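Local coordinates for SH3 domain-containing protein (Dictyostelium discoideum, PDB 4NQI) that drives membrane remodelling as an inverse BAR (I-BAR) domain protein, whose N-terminal I-BAR domain is present here, and probably binds phosphatidylinositol lipids, at residues T105-A110 with A189-Q194; K44-A49 with V98-F103. All coordinates share one frame; numbering follows the deposited sequence.

Interaction 1: residues T105-A110 with A189-Q194; sequences TPNKQA and ATFLSQ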
# COMPACT_ATOMS: atom_id res chain seq x y z
N THR B 105 3.31 0.31 -19.69
CA THR B 105 3.41 -0.14 -21.08
C THR B 105 2.64 0.74 -22.09
O THR B 105 3.18 1.09 -23.14
CB THR B 105 3.01 -1.64 -21.24
OG1 THR B 105 3.68 -2.42 -20.24
CG2 THR B 105 3.39 -2.15 -22.62
N PRO B 106 1.37 1.11 -21.78
CA PRO B 106 0.66 1.96 -22.75
C PRO B 106 1.23 3.38 -22.89
O PRO B 106 1.13 3.94 -23.98
CB PRO B 106 -0.76 2.02 -22.19
CG PRO B 106 -0.88 0.81 -21.33
CD PRO B 106 0.47 0.62 -20.72
N ASN B 107 1.78 3.95 -21.83
CA ASN B 107 2.33 5.31 -21.93
C ASN B 107 3.72 5.32 -22.55
O ASN B 107 4.12 6.31 -23.18
CB ASN B 107 2.33 6.01 -20.57
CG ASN B 107 2.29 7.53 -20.70
OD1 ASN B 107 3.29 8.21 -20.44
ND2 ASN B 107 1.14 8.06 -21.10
N LYS B 108 4.46 4.24 -22.36
CA LYS B 108 5.76 4.06 -23.01
C LYS B 108 5.57 4.11 -24.53
O LYS B 108 6.32 4.78 -25.24
CB LYS B 108 6.37 2.72 -22.59
CG LYS B 108 7.82 2.51 -23.01
CD LYS B 108 8.53 1.56 -22.06
CE LYS B 108 7.80 0.24 -21.93
NZ LYS B 108 8.41 -0.63 -20.88
N GLN B 109 4.54 3.40 -25.01
CA GLN B 109 4.20 3.40 -26.43
C GLN B 109 3.73 4.78 -26.88
O GLN B 109 4.07 5.24 -27.97
CB GLN B 109 3.09 2.37 -26.68
CG GLN B 109 2.63 2.31 -28.13
CD GLN B 109 3.70 1.77 -29.05
OE1 GLN B 109 3.87 2.25 -30.17
NE2 GLN B 109 4.43 0.76 -28.58
N ALA B 110 2.95 5.44 -26.03
CA ALA B 110 2.40 6.75 -26.33
C ALA B 110 3.49 7.83 -26.45
O ALA B 110 3.39 8.73 -27.29
CB ALA B 110 1.37 7.14 -25.29
N ALA B 189 -3.59 14.75 -20.90
CA ALA B 189 -4.85 14.13 -20.48
C ALA B 189 -4.78 12.60 -20.57
O ALA B 189 -5.29 11.90 -19.69
CB ALA B 189 -6.00 14.66 -21.32
N THR B 190 -4.16 12.09 -21.63
CA THR B 190 -3.95 10.66 -21.80
C THR B 190 -3.05 10.11 -20.69
O THR B 190 -3.26 9.01 -20.19
CB THR B 190 -3.34 10.34 -23.17
OG1 THR B 190 -4.29 10.64 -24.21
CG2 THR B 190 -2.96 8.87 -23.27
N PHE B 191 -2.03 10.90 -20.32
CA PHE B 191 -1.12 10.54 -19.24
C PHE B 191 -1.88 10.35 -17.93
O PHE B 191 -1.73 9.33 -17.26
CB PHE B 191 -0.04 11.61 -19.08
CG PHE B 191 0.85 11.41 -17.88
CD1 PHE B 191 1.92 10.52 -17.93
CD2 PHE B 191 0.63 12.11 -16.70
CE1 PHE B 191 2.74 10.34 -16.83
CE2 PHE B 191 1.45 11.93 -15.60
CZ PHE B 191 2.51 11.05 -15.67
N LEU B 192 -2.69 11.34 -17.57
CA LEU B 192 -3.49 11.28 -16.35
C LEU B 192 -4.55 10.18 -16.43
O LEU B 192 -4.77 9.45 -15.46
CB LEU B 192 -4.14 12.63 -16.07
CG LEU B 192 -3.21 13.77 -15.66
CD1 LEU B 192 -3.97 15.09 -15.51
CD2 LEU B 192 -2.49 13.42 -14.36
N SER B 193 -5.20 10.06 -17.59
CA SER B 193 -6.24 9.06 -17.80
C SER B 193 -5.72 7.64 -17.59
O SER B 193 -6.43 6.77 -17.08
CB SER B 193 -6.82 9.19 -19.21
OG SER B 193 -7.90 8.30 -19.41
N GLN B 194 -4.47 7.41 -17.98
CA GLN B 194 -3.84 6.11 -17.79
C GLN B 194 -3.40 5.91 -16.35
O GLN B 194 -3.58 4.83 -15.79
CB GLN B 194 -2.66 5.94 -18.76
CG GLN B 194 -3.09 5.75 -20.22
CD GLN B 194 -1.94 5.88 -21.20
OE1 GLN B 194 -0.83 6.29 -20.84
NE2 GLN B 194 -2.19 5.53 -22.45

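Interaction 2: residues K44-A49 with V98-F103; sequences KYQQQA and VLLNEF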
# COMPACT_ATOMS: atom_id res chain seq x y z
N LYS B 44 9.93 0.72 -11.34
CA LYS B 44 10.62 0.32 -10.11
C LYS B 44 9.64 0.21 -8.94
O LYS B 44 9.72 -0.73 -8.14
CB LYS B 44 11.69 1.36 -9.79
CG LYS B 44 12.29 1.24 -8.40
N TYR B 45 8.73 1.17 -8.84
CA TYR B 45 7.71 1.19 -7.80
C TYR B 45 6.87 -0.08 -7.88
O TYR B 45 6.58 -0.71 -6.86
CB TYR B 45 6.82 2.43 -7.95
CG TYR B 45 5.77 2.59 -6.87
CD1 TYR B 45 6.08 3.19 -5.66
CD2 TYR B 45 4.47 2.17 -7.07
CE1 TYR B 45 5.13 3.35 -4.67
CE2 TYR B 45 3.50 2.32 -6.09
CZ TYR B 45 3.84 2.91 -4.89
OH TYR B 45 2.89 3.07 -3.91
N GLN B 46 6.48 -0.45 -9.10
CA GLN B 46 5.69 -1.65 -9.33
C GLN B 46 6.43 -2.91 -8.86
O GLN B 46 5.84 -3.78 -8.21
CB GLN B 46 5.33 -1.76 -10.82
CG GLN B 46 4.69 -3.08 -11.22
CD GLN B 46 5.68 -4.05 -11.83
OE1 GLN B 46 5.62 -5.25 -11.58
NE2 GLN B 46 6.59 -3.54 -12.65
N GLN B 47 7.72 -2.99 -9.18
CA GLN B 47 8.55 -4.12 -8.78
C GLN B 47 8.65 -4.25 -7.26
O GLN B 47 8.57 -5.36 -6.72
CB GLN B 47 9.95 -4.02 -9.41
CG GLN B 47 10.00 -4.42 -10.89
CD GLN B 47 11.26 -3.95 -11.60
OE1 GLN B 47 12.21 -3.48 -10.97
NE2 GLN B 47 11.26 -4.06 -12.92
N GLN B 48 8.82 -3.12 -6.58
CA GLN B 48 8.88 -3.13 -5.12
C GLN B 48 7.55 -3.51 -4.49
O GLN B 48 7.51 -4.12 -3.42
CB GLN B 48 9.35 -1.77 -4.59
CG GLN B 48 10.80 -1.42 -4.95
CD GLN B 48 11.80 -2.45 -4.46
OE1 GLN B 48 11.56 -3.15 -3.47
NE2 GLN B 48 12.93 -2.55 -5.15
N ALA B 49 6.45 -3.16 -5.16
CA ALA B 49 5.11 -3.52 -4.69
C ALA B 49 4.91 -5.03 -4.72
O ALA B 49 4.36 -5.61 -3.78
CB ALA B 49 4.05 -2.82 -5.53
N VAL B 98 -1.78 -3.66 -12.59
CA VAL B 98 -2.56 -2.60 -13.24
C VAL B 98 -1.67 -1.42 -13.62
O VAL B 98 -1.76 -0.90 -14.73
CB VAL B 98 -3.72 -2.12 -12.33
CG1 VAL B 98 -4.31 -0.81 -12.85
CG2 VAL B 98 -4.80 -3.19 -12.24
N LEU B 99 -0.81 -1.00 -12.69
CA LEU B 99 0.15 0.07 -12.95
C LEU B 99 1.05 -0.29 -14.13
O LEU B 99 1.41 0.58 -14.93
CB LEU B 99 1.00 0.33 -11.70
CG LEU B 99 2.05 1.44 -11.82
CD1 LEU B 99 1.39 2.79 -12.07
CD2 LEU B 99 2.94 1.50 -10.58
N LEU B 100 1.40 -1.57 -14.24
CA LEU B 100 2.25 -2.04 -15.33
C LEU B 100 1.49 -2.14 -16.65
O LEU B 100 1.98 -1.69 -17.69
CB LEU B 100 2.85 -3.41 -14.98
CG LEU B 100 3.75 -4.04 -16.06
CD1 LEU B 100 5.02 -3.22 -16.23
CD2 LEU B 100 4.08 -5.49 -15.75
N ASN B 101 0.30 -2.73 -16.60
CA ASN B 101 -0.48 -3.00 -17.81
C ASN B 101 -1.29 -1.80 -18.32
O ASN B 101 -1.48 -1.65 -19.52
CB ASN B 101 -1.43 -4.18 -17.58
CG ASN B 101 -0.69 -5.48 -17.29
OD1 ASN B 101 0.39 -5.72 -17.83
ND2 ASN B 101 -1.28 -6.32 -16.44
N GLU B 102 -1.75 -0.96 -17.40
CA GLU B 102 -2.65 0.15 -17.74
C GLU B 102 -1.95 1.50 -17.84
O GLU B 102 -2.48 2.43 -18.45
CB GLU B 102 -3.80 0.24 -16.74
CG GLU B 102 -4.57 -1.06 -16.53
CD GLU B 102 -5.58 -1.33 -17.62
OE1 GLU B 102 -5.70 -0.50 -18.55
OE2 GLU B 102 -6.27 -2.37 -17.55
N PHE B 103 -0.76 1.62 -17.25
CA PHE B 103 0.01 2.87 -17.35
C PHE B 103 1.37 2.72 -18.03
O PHE B 103 1.60 3.29 -19.09
CB PHE B 103 0.20 3.52 -15.98
CG PHE B 103 1.13 4.70 -16.00
CD1 PHE B 103 0.79 5.85 -16.70
CD2 PHE B 103 2.35 4.66 -15.34
CE1 PHE B 103 1.65 6.94 -16.74
CE2 PHE B 103 3.21 5.75 -15.37
CZ PHE B 103 2.86 6.89 -16.07

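Interaction 1: residues T105-A110 with A189-Q194
Pro106 meets Gln194 through its CB, which lies 3.8 Å from Gln194 NE2. The proline also interrupts its own helix: its N, which carries no hydrogen, makes no bond to the preceding turn, and the helix is kinked there. One residue on, Asn107 carries the contact. With CG trans to the backbone N (chi1 -155°), its carboxamide points across between the helices, and ND2 donates a hydrogen bond of 2.7 Å to Gln194 OE1. The N-H...O angle of 152° makes this bond moderately bent, and the donor is tilted from the carbonyl plane of Gln194; the two amide planes are nearly perpendicular. Gln194 OE1 also lies 3.2 Å from Asn107 CB. On its other branch, Asn107 OD1 approaches the edge of the Phe191 ring, in the ring plane, 3.7 Å from CD1. Replacing Gln194 by an alanine would probably leave Asn107 ND2 without this acceptor and open a gap beside Pro106 CB. Asn107 ND2 is also hydrogen-bonded to a bound PEG, probably from the crystallisation liquor. Phe191 continues into aromatic packing, edge-to-face with Phe35 and against Phe78 of the second subunit. The axes of the two short segments approach to 10.3 Å, nearly antiparallel at 168°, as in the antiparallel helical bundle of an I-BAR domain, with a polar amide pair bridging two long helices.

Interaction 2: residues K44-A49 with V98-F103
Tyr45 and Leu99 reach each other because both side chains leave the helix with CG opposite the backbone N, at chi1 -177° in the tyrosine. This rotation places the ring edge where Leu99 CD2 can meet it, close to the ring plane and 3.9 Å from Tyr45 CD2. The two side chains cross at about a right angle, so one methyl group meets the rim of the aromatic ring and does not lie over its face. That methyl is shared: Leu99 CD2 also lies 4.0 Å from Gln46 CB.

Gln46 starts in the same trans rotation, which puts Gln46 CG 4.2 Å from Leu100 CB, and the bend at chi2 (-98°) then directs the amide so that Gln46 NE2 lies 3.9 Å from Leu100 CD1. The glutamine thus meets the leucines by van der Waals contact, through CB and CG and also through its amide nitrogen. The nearest backbones are Gln46 and Leu99, whose CA atoms are 6.8 Å apart, while the segment axes approach to 9.8 Å at an angle of 148°. A wider pi-type turn lies at 99-103, where the i to i+4 bond from Phe103 N to Leu99 O is weak.

The polar end of Tyr45 faces the dimer partner, its OH hydrogen-bonded to Glu89 of the second subunit. Helix 152-224 also contributes, Phe198 touching both Tyr45 and Leu99, so the pairing of helices 15-64 and 72-140 contacts both a third helix and the other subunit.

Along the chain the two contacts come in series: residues 44-49 and 98-103 pair first, then 105-110 and 189-194. Their centres are about 13 Å apart, and helix 72-140 serves both, joined to helix 15-64 in interaction 2 and to helix 152-224 in interaction 1. The junction is continuous: Thr105 N lies 3.1 Å from Leu100 O, a probable hydrogen bond, and Phe191 CE1 packs 3.5 Å from Phe103 CZ. The pi-type turn of interaction 2 thus runs almost directly into the proline kink of interaction 1. Both touch the second subunit, and their centres lie about 7 Å (interaction 1) and 10 Å (interaction 2) from the chain centre, in the middle, dimer-contacting part of the elongated bundle.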